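Local coordinates for protein tannase (PDB 3WA7) that catalyses the hydrolysis of galloyl ester bonds in tannins, as a bacterial tannase of the alpha/beta-hydrolase fold, at residues 70-75 and 106-111; 215-220 and 343-348; 412-417 and 440-445. All coordinates share one frame; numbering follows the deposited sequence. Where two conformers were deposited one is given.

Overall arrangement
All three contacts lie in one alpha/beta-hydrolase chain and follow one another in sequence. Interactions 1 and 3 each pair two parallel strands of the same mixed sheet: 69-72 with 107-111, and 410-414 with 440-444 at the sheet's far border. Their centres are about 20 Å apart, with strands 157-160 and 199-203 between them. Interaction 2 lies off the sheet, where helix 209-220 meets the loop after helix 332-339; its centre is about 32 Å from that of interaction 1 and about 21 Å from that of interaction 3. Interaction 1 borders the probable nucleophile elbow with Ser-163, while interactions 2 and 3 come near or touch residues of the probable triad.

Interaction 1 of 3, residues 70-75 and 106-111; sequences LMPNTV and YVVVAA
Leu-70 pairs with Val-107 to Val-109 through two backbone hydrogen bonds: Leu-70 N gives to Val-107 O at 2.9 Å, and Leu-70 O receives Val-109 N at 3.0 Å. CA-H...O contacts run from Val-108 CA to Leu-70 O and from Met-71 CA to Val-109 O. From Pro-72 on, whose nitrogen has no hydrogen to give Val-109 O, water joins the strands: water 1 donates to Pro-72 O and Val-109 O and accepts from Ala-111 N, while water 3 links Thr-74 N to Ala-111 O. The strands are arms of a beta-alpha-beta crossover through helix 95-103, inside the central sheet of the alpha/beta-hydrolase fold. On one face, the selenomethionine side chain of Met-71 runs alongside Val-109; its bend at chi3 (77°) folds CE to 3.7 Å from Val-109 CG1, beneath helix 131-145. On the other, the Pro-72 ring lies across Val-108 at about a right angle, CD 3.8 Å from Val-108 CG1, with helix 95-103 against Val-108 and Leu-70. Asn-73 forms an Asx turn, Val-75 N giving to its OD1 (2.9 Å, in-plane lone pair); Asn-73 ND2 reaches Gly-165 O of the probable nucleophile elbow.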
ATOM      1  N   LEU A  70     -12.429  -5.726   8.601  1.00  5.43           N
ATOM      2  CA  LEU A  70     -11.275  -5.660   7.710  1.00  5.24           C
ATOM      3  C   LEU A  70     -11.746  -5.102   6.377  1.00  5.22           C
ATOM      4  O   LEU A  70     -12.746  -5.569   5.828  1.00  4.37           O
ATOM      5  CB  LEU A  70     -10.692  -7.057   7.496  1.00  5.16           C
ATOM      6  CG  LEU A  70      -9.391  -7.149   6.692  1.00  6.34           C
ATOM      7  CD1 LEU A  70      -8.238  -6.614   7.532  1.00  4.85           C
ATOM      8  CD2 LEU A  70      -9.129  -8.600   6.309  1.00  5.84           C
HETATM    9  N   MSE A  71     -11.039  -4.101   5.865  1.00  5.28           N
HETATM   10  CA  MSE A  71     -11.404  -3.500   4.591  1.00  4.70           C
HETATM   11  C   MSE A  71     -10.221  -3.557   3.639  1.00  6.00           C
HETATM   12  O   MSE A  71      -9.447  -2.606   3.521  1.00  6.59           O
HETATM   13  CB  MSE A  71     -11.884  -2.055   4.792  1.00  4.76           C
HETATM   14  CG  MSE A  71     -13.186  -1.977   5.583  1.00  3.61           C
HETATM   15 SE   MSE A  71     -13.996  -0.217   5.600  1.00 12.45          SE
HETATM   16  CE  MSE A  71     -14.774  -0.225   3.821  1.00  5.52           C
ATOM     17  N   PRO A  72     -10.062  -4.696   2.954  1.00  6.61           N
ATOM     18  CA  PRO A  72      -8.975  -4.908   2.000  1.00  6.05           C
ATOM     19  C   PRO A  72      -9.331  -4.323   0.644  1.00  6.21           C
ATOM     20  O   PRO A  72     -10.508  -4.173   0.316  1.00  7.82           O
ATOM     21  CB  PRO A  72      -8.872  -6.422   1.949  1.00  6.83           C
ATOM     22  CG  PRO A  72     -10.325  -6.827   1.997  1.00  7.64           C
ATOM     23  CD  PRO A  72     -10.905  -5.905   3.067  1.00  4.94           C
ATOM     24  N   ASN A  73      -8.320  -3.977  -0.140  1.00  5.82           N
ATOM     25  CA  ASN A  73      -8.579  -3.464  -1.477  1.00  5.44           C
ATOM     26  C   ASN A  73      -7.712  -4.242  -2.458  1.00  5.45           C
ATOM     27  O   ASN A  73      -6.688  -4.815  -2.084  1.00  6.59           O
ATOM     28  CB  ASN A  73      -8.304  -1.956  -1.561  1.00  5.99           C
ATOM     29  CG  ASN A  73      -6.827  -1.622  -1.546  1.00  5.57           C
ATOM     30  OD1 ASN A  73      -6.106  -1.902  -2.503  1.00  4.90           O
ATOM     31  ND2 ASN A  73      -6.369  -1.017  -0.456  1.00  5.80           N
ATOM     32  N   THR A  74      -8.127  -4.268  -3.718  1.00  4.05           N
ATOM     33  CA  THR A  74      -7.394  -5.010  -4.730  1.00  4.96           C
ATOM     34  C   THR A  74      -6.624  -4.101  -5.678  1.00  6.14           C
ATOM     35  O   THR A  74      -6.289  -4.494  -6.795  1.00  6.84           O
ATOM     36  CB  THR A  74      -8.357  -5.873  -5.550  1.00  6.37           C
ATOM     37  OG1 THR A  74      -9.351  -5.031  -6.151  1.00  6.92           O
ATOM     38  CG2 THR A  74      -9.044  -6.890  -4.655  1.00  5.32           C
ATOM     39  N   VAL A  75      -6.328  -2.890  -5.224  1.00  5.98           N
ATOM     40  CA  VAL A  75      -5.603  -1.942  -6.054  1.00  5.42           C
ATOM     41  C   VAL A  75      -4.136  -2.300  -6.225  1.00  6.98           C
ATOM     42  O   VAL A  75      -3.435  -2.617  -5.260  1.00  4.66           O
ATOM     43  CB  VAL A  75      -5.695  -0.506  -5.486  1.00  5.84           C
ATOM     44  CG1 VAL A  75      -4.821   0.444  -6.305  1.00  7.07           C
ATOM     45  CG2 VAL A  75      -7.138  -0.033  -5.509  1.00  8.40           C
ATOM     46  N   TYR A 106     -13.568 -12.068  11.685  1.00  7.42           N
ATOM     47  CA  TYR A 106     -13.624 -10.685  11.215  1.00  6.29           C
ATOM     48  C   TYR A 106     -14.744 -10.484  10.207  1.00  7.11           C
ATOM     49  O   TYR A 106     -15.061 -11.384   9.429  1.00  6.45           O
ATOM     50  CB  TYR A 106     -12.326 -10.288  10.508  1.00  6.13           C
ATOM     51  CG  TYR A 106     -11.054 -10.476  11.298  1.00  6.42           C
ATOM     52  CD1 TYR A 106      -9.825 -10.536  10.645  1.00  8.84           C
ATOM     53  CD2 TYR A 106     -11.070 -10.599  12.688  1.00  8.38           C
ATOM     54  CE1 TYR A 106      -8.643 -10.717  11.348  1.00 10.59           C
ATOM     55  CE2 TYR A 106      -9.888 -10.781  13.405  1.00  8.23           C
ATOM     56  CZ  TYR A 106      -8.680 -10.840  12.725  1.00  9.06           C
ATOM     57  OH  TYR A 106      -7.503 -11.030  13.414  1.00  9.88           O
ATOM     58  N   VAL A 107     -15.347  -9.301  10.234  1.00  6.45           N
ATOM     59  CA  VAL A 107     -16.356  -8.959   9.249  1.00  5.50           C
ATOM     60  C   VAL A 107     -15.481  -8.360   8.147  1.00  6.47           C
ATOM     61  O   VAL A 107     -14.471  -7.717   8.440  1.00  6.89           O
ATOM     62  CB  VAL A 107     -17.344  -7.898   9.780  1.00  6.07           C
ATOM     63  CG1 VAL A 107     -18.098  -7.244   8.620  1.00  5.58           C
ATOM     64  CG2 VAL A 107     -18.341  -8.560  10.722  1.00  6.09           C
ATOM     65  N   VAL A 108     -15.837  -8.590   6.891  1.00  6.47           N
ATOM     66  CA  VAL A 108     -15.041  -8.058   5.792  1.00  6.42           C
ATOM     67  C   VAL A 108     -15.875  -7.228   4.830  1.00  6.25           C
ATOM     68  O   VAL A 108     -16.909  -7.676   4.333  1.00  6.93           O
ATOM     69  CB  VAL A 108     -14.352  -9.190   4.982  1.00  6.28           C
ATOM     70  CG1 VAL A 108     -13.513  -8.590   3.848  1.00  6.68           C
ATOM     71  CG2 VAL A 108     -13.477 -10.036   5.898  1.00  6.77           C
ATOM     72  N   VAL A 109     -15.435  -5.999   4.591  1.00  5.25           N
ATOM     73  CA  VAL A 109     -16.117  -5.132   3.643  1.00  5.51           C
ATOM     74  C   VAL A 109     -15.074  -4.845   2.572  1.00  6.34           C
ATOM     75  O   VAL A 109     -14.078  -4.163   2.820  1.00  5.32           O
ATOM     76  CB  VAL A 109     -16.603  -3.823   4.303  1.00  5.23           C
ATOM     77  CG1 VAL A 109     -17.230  -2.908   3.248  1.00  5.89           C
ATOM     78  CG2 VAL A 109     -17.635  -4.145   5.380  1.00  5.92           C
ATOM     79  N   ALA A 110     -15.293  -5.411   1.389  1.00  7.12           N
ATOM     80  CA  ALA A 110     -14.372  -5.253   0.271  1.00  5.18           C
ATOM     81  C   ALA A 110     -14.973  -4.309  -0.756  1.00  6.49           C
ATOM     82  O   ALA A 110     -15.909  -4.667  -1.470  1.00  8.29           O
ATOM     83  CB  ALA A 110     -14.092  -6.610  -0.359  1.00  6.36           C
ATOM     84  N   ALA A 111     -14.422  -3.103  -0.830  1.00  6.48           N
ATOM     85  CA  ALA A 111     -14.932  -2.099  -1.753  1.00  7.49           C
ATOM     86  C   ALA A 111     -14.170  -2.009  -3.071  1.00  7.96           C
ATOM     87  O   ALA A 111     -12.951  -2.182  -3.113  1.00  8.29           O
ATOM     88  CB  ALA A 111     -14.941  -0.734  -1.068  1.00  9.52           C
TER
HETATM   89  O   HOH W   1     -12.509  -2.404   1.268  1.00  4.70           O
HETATM   90  O   HOH W   2     -11.886  -5.119  -2.535  1.00 11.85           O
HETATM   91  O   HOH W   3     -10.412  -2.665  -4.154  1.00 13.86           O

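Interaction 2 of 3, residues 215-220 and 343-348; sequences AYEWQF and KAVPAF
Tyr-216 meets the loop 343-348 along the whole length of its side chain. CG stands anti to the backbone N (chi1 -151°), which carries the ring out from the helix to the loop. Ala-347 CB sits over one ring face in a CH-pi contact, 4.0 Å from the centroid of the Tyr-216 ring and displaced toward CD2, while Phe-220, one helical turn on, lies against the opposite face through CD1. Phe-348 brings the edge of its own ring near, its CE1 4.2 Å from Tyr-216 CD1. At the far end the phenol oxygen is held from two quarters: Lys-343 N gives a nearly straight bond to Tyr-216 OH (3.1 Å, 171° at the hydrogen), and Arg-420 O is a further partner.

Glu-217 begins to one side of the loop, but its bend at chi2 (-44°) curls the carboxylate round to Val-345. The methyl CG2 of Val-345 lies 3.3 Å from Glu-217 OE2, and water 4 donates to OE2 at 2.8 Å while accepting from Ala-347 N at 2.8 Å. OE1 is bound by Ser-258 and by a salt bridge to Arg-341, which probably favours the charged carboxylate.

A cis peptide bond before Pro-346 turns the loop between Val-345 and Ala-347. Lys-343 reaches past the ring to Asp-421 O and a bound glycerol, probably from the crystallisation liquor. The arrangement is a helix-to-loop packing that joins helix 209-220 to the segment after helix 332-339, and it brings the Lys-343 side chain near, without touching, the probable Ser-His-Asp triad of the alpha/beta-hydrolase fold.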
ATOM      1  N   ALA A 215      14.958   8.431  -3.730  1.00  4.85           N
ATOM      2  CA  ALA A 215      15.237   7.285  -2.873  1.00  5.10           C
ATOM      3  C   ALA A 215      15.735   6.100  -3.691  1.00  4.67           C
ATOM      4  O   ALA A 215      16.649   5.385  -3.275  1.00  4.16           O
ATOM      5  CB  ALA A 215      13.981   6.886  -2.091  1.00  4.93           C
ATOM      6  N   TYR A 216      15.138   5.896  -4.860  1.00  5.08           N
ATOM      7  CA  TYR A 216      15.524   4.773  -5.701  1.00  5.10           C
ATOM      8  C   TYR A 216      16.973   4.878  -6.154  1.00  4.28           C
ATOM      9  O   TYR A 216      17.697   3.881  -6.170  1.00  3.85           O
ATOM     10  CB  TYR A 216      14.618   4.674  -6.931  1.00  6.07           C
ATOM     11  CG  TYR A 216      14.467   3.256  -7.444  1.00  5.38           C
ATOM     12  CD1 TYR A 216      13.667   2.333  -6.767  1.00  5.79           C
ATOM     13  CD2 TYR A 216      15.153   2.824  -8.581  1.00  7.10           C
ATOM     14  CE1 TYR A 216      13.553   1.012  -7.204  1.00  6.32           C
ATOM     15  CE2 TYR A 216      15.047   1.500  -9.029  1.00  5.03           C
ATOM     16  CZ  TYR A 216      14.248   0.604  -8.336  1.00  6.29           C
ATOM     17  OH  TYR A 216      14.144  -0.701  -8.763  1.00  8.04           O
ATOM     18  N   GLU A 217      17.394   6.081  -6.527  1.00  3.84           N
ATOM     19  CA  GLU A 217      18.761   6.276  -6.982  1.00  3.53           C
ATOM     20  C   GLU A 217      19.768   6.282  -5.839  1.00  4.83           C
ATOM     21  O   GLU A 217      20.925   5.913  -6.030  1.00  6.31           O
ATOM     22  CB  GLU A 217      18.859   7.548  -7.821  1.00  4.06           C
ATOM     23  CG  GLU A 217      18.021   7.464  -9.088  1.00  5.92           C
ATOM     24  CD  GLU A 217      18.174   6.124  -9.794  1.00  7.47           C
ATOM     25  OE1 GLU A 217      19.323   5.712 -10.058  1.00  6.59           O
ATOM     26  OE2 GLU A 217      17.148   5.478 -10.087  1.00  5.96           O
ATOM     27  N   TRP A 218      19.345   6.705  -4.651  1.00  3.43           N
ATOM     28  CA  TRP A 218      20.251   6.658  -3.514  1.00  5.12           C
ATOM     29  C   TRP A 218      20.601   5.181  -3.331  1.00  5.92           C
ATOM     30  O   TRP A 218      21.746   4.822  -3.055  1.00  5.76           O
ATOM     31  CB  TRP A 218      19.575   7.164  -2.238  1.00  6.14           C
ATOM     32  CG  TRP A 218      20.322   6.757  -0.995  1.00  6.81           C
ATOM     33  CD1 TRP A 218      21.469   7.318  -0.504  1.00  6.98           C
ATOM     34  CD2 TRP A 218      20.025   5.642  -0.146  1.00  6.60           C
ATOM     35  NE1 TRP A 218      21.906   6.615   0.596  1.00  8.11           N
ATOM     36  CE2 TRP A 218      21.038   5.581   0.836  1.00  6.59           C
ATOM     37  CE3 TRP A 218      19.002   4.684  -0.124  1.00  8.38           C
ATOM     38  CZ2 TRP A 218      21.060   4.599   1.832  1.00  8.77           C
ATOM     39  CZ3 TRP A 218      19.024   3.702   0.869  1.00  9.72           C
ATOM     40  CH2 TRP A 218      20.048   3.671   1.833  1.00  9.02           C
ATOM     41  N   GLN A 219      19.599   4.326  -3.506  1.00  5.23           N
ATOM     42  CA  GLN A 219      19.794   2.892  -3.343  1.00  5.82           C
ATOM     43  C   GLN A 219      20.504   2.185  -4.496  1.00  6.50           C
ATOM     44  O   GLN A 219      21.412   1.380  -4.268  1.00  8.33           O
ATOM     45  CB  GLN A 219      18.449   2.212  -3.101  1.00  4.62           C
ATOM     46  CG  GLN A 219      18.558   0.707  -2.863  1.00  4.07           C
ATOM     47  CD  GLN A 219      17.248   0.109  -2.396  1.00  3.41           C
ATOM     48  OE1 GLN A 219      16.630   0.610  -1.458  1.00  5.64           O
ATOM     49  NE2 GLN A 219      16.822  -0.971  -3.041  1.00  5.01           N
ATOM     50  N   PHE A 220      20.119   2.494  -5.730  1.00  5.50           N
ATOM     51  CA  PHE A 220      20.704   1.801  -6.876  1.00  6.05           C
ATOM     52  C   PHE A 220      21.742   2.516  -7.733  1.00  5.98           C
ATOM     53  O   PHE A 220      22.179   1.971  -8.745  1.00  6.63           O
ATOM     54  CB  PHE A 220      19.579   1.271  -7.776  1.00  6.15           C
ATOM     55  CG  PHE A 220      18.823   0.110  -7.182  1.00  6.87           C
ATOM     56  CD1 PHE A 220      17.474   0.229  -6.850  1.00  8.81           C
ATOM     57  CD2 PHE A 220      19.461  -1.109  -6.963  1.00  8.08           C
ATOM     58  CE1 PHE A 220      16.770  -0.856  -6.310  1.00  8.98           C
ATOM     59  CE2 PHE A 220      18.765  -2.197  -6.424  1.00  7.26           C
ATOM     60  CZ  PHE A 220      17.417  -2.068  -6.100  1.00  7.60           C
ATOM     61  N   LYS A 343      13.852  -0.958 -11.839  1.00  7.41           N
ATOM     62  CA  LYS A 343      13.439   0.172 -12.664  1.00  7.62           C
ATOM     63  C   LYS A 343      14.570   1.073 -13.148  1.00  8.37           C
ATOM     64  O   LYS A 343      15.623   1.168 -12.517  1.00  7.64           O
ATOM     65  CB  LYS A 343      12.416   1.005 -11.890  1.00  6.83           C
ATOM     66  CG  LYS A 343      11.184   0.211 -11.476  1.00  5.38           C
ATOM     67  CD  LYS A 343      10.262   1.028 -10.590  1.00  6.95           C
ATOM     68  CE  LYS A 343       8.999   0.248 -10.250  1.00  7.28           C
ATOM     69  NZ  LYS A 343       8.069   1.042  -9.395  1.00  4.11           N
ATOM     70  N   ALA A 344      14.327   1.739 -14.275  1.00  8.51           N
ATOM     71  CA  ALA A 344      15.297   2.654 -14.868  1.00 10.49           C
ATOM     72  C   ALA A 344      15.237   4.012 -14.168  1.00 11.94           C
ATOM     73  O   ALA A 344      14.721   4.115 -13.055  1.00 11.87           O
ATOM     74  CB  ALA A 344      15.021   2.813 -16.361  1.00 12.15           C
ATOM     75  N   VAL A 345      15.746   5.051 -14.827  1.00 11.28           N
ATOM     76  CA  VAL A 345      15.779   6.388 -14.237  1.00  9.55           C
ATOM     77  C   VAL A 345      15.093   7.462 -15.088  1.00  9.12           C
ATOM     78  O   VAL A 345      15.399   7.611 -16.270  1.00 10.79           O
ATOM     79  CB  VAL A 345      17.245   6.833 -14.002  1.00  9.97           C
ATOM     80  CG1 VAL A 345      17.283   8.149 -13.238  1.00  9.96           C
ATOM     81  CG2 VAL A 345      18.002   5.753 -13.252  1.00  9.47           C
ATOM     82  N   PRO A 346      14.135   8.206 -14.505  1.00  8.13           N
ATOM     83  CA  PRO A 346      13.659   8.098 -13.122  1.00  7.88           C
ATOM     84  C   PRO A 346      12.769   6.861 -13.026  1.00  9.13           C
ATOM     85  O   PRO A 346      12.119   6.490 -14.004  1.00  9.96           O
ATOM     86  CB  PRO A 346      12.866   9.391 -12.924  1.00  7.79           C
ATOM     87  CG  PRO A 346      13.490  10.345 -13.908  1.00  8.12           C
ATOM     88  CD  PRO A 346      13.673   9.467 -15.112  1.00  7.60           C
ATOM     89  N   ALA A 347      12.735   6.229 -11.858  1.00  7.66           N
ATOM     90  CA  ALA A 347      11.931   5.023 -11.676  1.00  7.45           C
ATOM     91  C   ALA A 347      10.426   5.271 -11.600  1.00  7.23           C
ATOM     92  O   ALA A 347       9.634   4.386 -11.936  1.00  7.78           O
ATOM     93  CB  ALA A 347      12.393   4.273 -10.419  1.00  6.02           C
ATOM     94  N   PHE A 348      10.030   6.464 -11.165  1.00  6.47           N
ATOM     95  CA  PHE A 348       8.614   6.786 -11.027  1.00  6.28           C
ATOM     96  C   PHE A 348       8.145   7.913 -11.939  1.00  6.54           C
ATOM     97  O   PHE A 348       7.171   7.754 -12.674  1.00  8.12           O
ATOM     98  CB  PHE A 348       8.296   7.116  -9.564  1.00  5.76           C
ATOM     99  CG  PHE A 348       8.564   5.971  -8.622  1.00  6.71           C
ATOM    100  CD1 PHE A 348       9.864   5.667  -8.228  1.00  7.31           C
ATOM    101  CD2 PHE A 348       7.524   5.153  -8.189  1.00  8.10           C
ATOM    102  CE1 PHE A 348      10.128   4.558  -7.418  1.00  5.16           C
ATOM    103  CE2 PHE A 348       7.775   4.041  -7.380  1.00  8.23           C
ATOM    104  CZ  PHE A 348       9.080   3.744  -6.996  1.00  7.76           C
TER
HETATM  105  O   HOH W   4      14.756   6.882 -10.073  1.00  8.48           O

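Interaction 3 of 3, residues 412-417 and 440-445; sequences RIRHGA and GIDFAL
Arg-414 turns back over the neighbouring strand and meets Asp-442 end-on, NH1 and NH2 both closing on the single oxygen OD1. Arg-414 NH2 is 2.8 Å and Arg-414 NH1 2.9 Å from Asp-442 OD1; NH2 arrives on the syn side and NH1 on the anti side, both from the same face of the carboxylate. The guanidinium and carboxylate planes are 23° apart. A bend at chi2 (-69°) makes this possible, and Arg-414 NH1 also gives to Ile-413 O at 2.9 Å, from above that carbonyl's plane. Ala-444 CB lies over one face of the guanidinium, 3.4 Å from Arg-414 NE, and Arg-412 CZ lies over the rim of the opposite face. Extended from CG to NE, Arg-412 passes its NE-H to water 5, which donates in turn to Asp-442 OD2; its NH2 forms a salt bridge with Asp-456. The two acidic groups probably offset the charge of the two neighbouring arginines.

On the face that carries Ile-413 and Phe-443 the contacts between the two strands are apolar. Ile-413 CD1, in one of its two conformers, meets Ile-441 CD1 at 3.6 Å, and Ile-413 CB faces Phe-443 CD1; Ile-413 and Phe-443 also pack on helix 425-436. Further on, His-415 NE2 is bound to Asp-419 O.

Between the strands, Ile-413 N gives to Asp-442 O at 2.8 Å and Ala-444 N to Ile-413 O at 3.3 Å, followed by a weak bond from His-415 N to Ala-444 O. Such a parallel pair, joined by a beta-alpha-beta crossover through helix 425-436, belongs to the alpha/beta-hydrolase sheet, with 440-444 as the outermost strand at this end, and its first strand leads toward Asp-419, the probable acid of the catalytic triad.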
ATOM      1  N   ARG A 412       0.751  -1.439  10.868  1.00  7.67           N
ATOM      2  CA  ARG A 412       1.544  -2.635  10.602  1.00  7.49           C
ATOM      3  C   ARG A 412       2.013  -2.517   9.158  1.00  7.40           C
ATOM      4  O   ARG A 412       1.207  -2.521   8.223  1.00  7.61           O
ATOM      5  CB  ARG A 412       0.733  -3.921  10.782  1.00  7.67           C
ATOM      6  CG  ARG A 412       1.585  -5.180  10.591  1.00  8.95           C
ATOM      7  CD  ARG A 412       0.817  -6.445  10.955  1.00  9.02           C
ATOM      8  NE  ARG A 412       1.669  -7.634  10.983  1.00  9.76           N
ATOM      9  CZ  ARG A 412       2.038  -8.331   9.912  1.00 10.87           C
ATOM     10  NH1 ARG A 412       1.635  -7.966   8.703  1.00 10.32           N
ATOM     11  NH2 ARG A 412       2.806  -9.403  10.051  1.00 11.85           N
ATOM     12  N   ILE A 413       3.322  -2.397   8.983  1.00  6.57           N
ATOM     13  CA  ILE A 413       3.903  -2.240   7.661  1.00  6.54           C
ATOM     14  C   ILE A 413       4.911  -3.332   7.344  1.00  7.74           C
ATOM     15  O   ILE A 413       5.726  -3.701   8.192  1.00  7.78           O
ATOM     16  CB  ILE A 413       4.622  -0.881   7.553  1.00  4.92           C
ATOM     17  CG1 ILE A 413       3.651   0.251   7.909  1.00  6.09           C
ATOM     18  CG2 ILE A 413       5.204  -0.705   6.154  1.00  5.99           C
ATOM     19  CD1 ILE A 413       4.303   1.613   7.970  0.55  7.21           C
ATOM     20  N   ARG A 414       4.846  -3.842   6.118  1.00  7.18           N
ATOM     21  CA  ARG A 414       5.761  -4.877   5.655  1.00  7.77           C
ATOM     22  C   ARG A 414       6.235  -4.559   4.239  1.00  7.90           C
ATOM     23  O   ARG A 414       5.471  -4.044   3.421  1.00  8.44           O
ATOM     24  CB  ARG A 414       5.076  -6.253   5.654  1.00  7.33           C
ATOM     25  CG  ARG A 414       4.785  -6.833   7.033  1.00  8.08           C
ATOM     26  CD  ARG A 414       6.075  -7.231   7.744  1.00  6.94           C
ATOM     27  NE  ARG A 414       5.837  -7.850   9.049  1.00  7.04           N
ATOM     28  CZ  ARG A 414       5.501  -7.190  10.155  1.00  8.95           C
ATOM     29  NH1 ARG A 414       5.356  -5.871  10.138  1.00  9.48           N
ATOM     30  NH2 ARG A 414       5.326  -7.854  11.292  1.00 10.15           N
ATOM     31  N   HIS A 415       7.506  -4.840   3.969  1.00  6.60           N
ATOM     32  CA  HIS A 415       8.092  -4.644   2.646  1.00  6.18           C
ATOM     33  C   HIS A 415       9.152  -5.730   2.514  1.00  7.09           C
ATOM     34  O   HIS A 415      10.084  -5.784   3.311  1.00  8.25           O
ATOM     35  CB  HIS A 415       8.751  -3.264   2.507  1.00  6.01           C
ATOM     36  CG  HIS A 415       9.299  -2.999   1.136  1.00  6.78           C
ATOM     37  ND1 HIS A 415       8.617  -2.268   0.186  1.00  8.66           N
ATOM     38  CD2 HIS A 415      10.444  -3.412   0.542  1.00  5.99           C
ATOM     39  CE1 HIS A 415       9.318  -2.244  -0.934  1.00  9.67           C
ATOM     40  NE2 HIS A 415      10.430  -2.931  -0.744  1.00  7.80           N
ATOM     41  N   GLY A 416       9.002  -6.599   1.520  1.00  6.18           N
ATOM     42  CA  GLY A 416       9.951  -7.687   1.335  1.00  5.22           C
ATOM     43  C   GLY A 416      11.390  -7.269   1.096  1.00  6.23           C
ATOM     44  O   GLY A 416      11.654  -6.294   0.396  1.00  5.71           O
ATOM     45  N   ALA A 417      12.326  -8.018   1.675  1.00  7.00           N
ATOM     46  CA  ALA A 417      13.746  -7.723   1.516  1.00  5.74           C
ATOM     47  C   ALA A 417      14.206  -7.940   0.077  1.00  6.13           C
ATOM     48  O   ALA A 417      15.310  -7.543  -0.290  1.00  6.17           O
ATOM     49  CB  ALA A 417      14.575  -8.582   2.470  1.00  8.13           C
ATOM     50  N   GLY A 440       1.564   3.758  17.099  1.00 10.82           N
ATOM     51  CA  GLY A 440       1.972   2.374  17.236  1.00  9.69           C
ATOM     52  C   GLY A 440       2.363   1.855  15.866  1.00 10.34           C
ATOM     53  O   GLY A 440       1.607   2.000  14.904  1.00  9.65           O
ATOM     54  N   ILE A 441       3.544   1.257  15.767  1.00  9.81           N
ATOM     55  CA  ILE A 441       4.010   0.744  14.488  1.00  9.43           C
ATOM     56  C   ILE A 441       4.741  -0.590  14.607  1.00 10.37           C
ATOM     57  O   ILE A 441       5.696  -0.733  15.370  1.00 10.13           O
ATOM     58  CB  ILE A 441       4.924   1.795  13.777  1.00  9.22           C
ATOM     59  CG1 ILE A 441       5.617   1.175  12.561  1.00  9.23           C
ATOM     60  CG2 ILE A 441       5.933   2.364  14.764  1.00  9.67           C
ATOM     61  CD1 ILE A 441       4.666   0.765  11.446  1.00  7.78           C
ATOM     62  N   ASP A 442       4.247  -1.573  13.862  1.00  9.13           N
ATOM     63  CA  ASP A 442       4.832  -2.907  13.812  1.00 10.50           C
ATOM     64  C   ASP A 442       5.403  -2.961  12.402  1.00  9.14           C
ATOM     65  O   ASP A 442       4.653  -2.958  11.423  1.00  9.54           O
ATOM     66  CB  ASP A 442       3.750  -3.971  13.992  1.00 11.28           C
ATOM     67  CG  ASP A 442       4.313  -5.373  13.995  1.00 13.53           C
ATOM     68  OD1 ASP A 442       5.065  -5.711  13.061  1.00 14.54           O
ATOM     69  OD2 ASP A 442       4.004  -6.141  14.932  1.00 15.84           O
ATOM     70  N   PHE A 443       6.727  -3.010  12.301  1.00  9.16           N
ATOM     71  CA  PHE A 443       7.396  -2.981  11.005  1.00  8.46           C
ATOM     72  C   PHE A 443       8.429  -4.081  10.810  1.00  9.91           C
ATOM     73  O   PHE A 443       9.086  -4.504  11.760  1.00  8.96           O
ATOM     74  CB  PHE A 443       8.054  -1.600  10.852  1.00  6.45           C
ATOM     75  CG  PHE A 443       8.892  -1.435   9.612  1.00  7.23           C
ATOM     76  CD1 PHE A 443       8.337  -1.578   8.346  1.00  7.22           C
ATOM     77  CD2 PHE A 443      10.236  -1.089   9.716  1.00  9.43           C
ATOM     78  CE1 PHE A 443       9.102  -1.378   7.201  1.00  9.25           C
ATOM     79  CE2 PHE A 443      11.013  -0.886   8.578  1.00 10.46           C
ATOM     80  CZ  PHE A 443      10.446  -1.030   7.316  1.00  9.91           C
ATOM     81  N   ALA A 444       8.566  -4.537   9.568  1.00 10.26           N
ATOM     82  CA  ALA A 444       9.535  -5.575   9.235  1.00  9.60           C
ATOM     83  C   ALA A 444       9.828  -5.642   7.740  1.00 10.42           C
ATOM     84  O   ALA A 444       9.007  -5.247   6.903  1.00  9.70           O
ATOM     85  CB  ALA A 444       9.042  -6.938   9.729  1.00 11.28           C
ATOM     86  N   LEU A 445      11.019  -6.141   7.423  1.00 10.00           N
ATOM     87  CA  LEU A 445      11.479  -6.315   6.051  1.00  9.46           C
ATOM     88  C   LEU A 445      11.757  -7.813   5.901  1.00  9.38           C
ATOM     89  O   LEU A 445      12.907  -8.237   5.917  1.00  9.19           O
ATOM     90  CB  LEU A 445      12.785  -5.544   5.815  1.00 10.29           C
ATOM     91  CG  LEU A 445      13.301  -5.372   4.392  0.50  9.16           C
ATOM     92  CD1 LEU A 445      12.551  -4.233   3.713  0.50 10.72           C
ATOM     93  CD2 LEU A 445      14.788  -5.064   4.433  0.50 10.15           C
TER
HETATM   94  O   HOH W   5       2.697  -8.467  13.357  1.00 23.91           O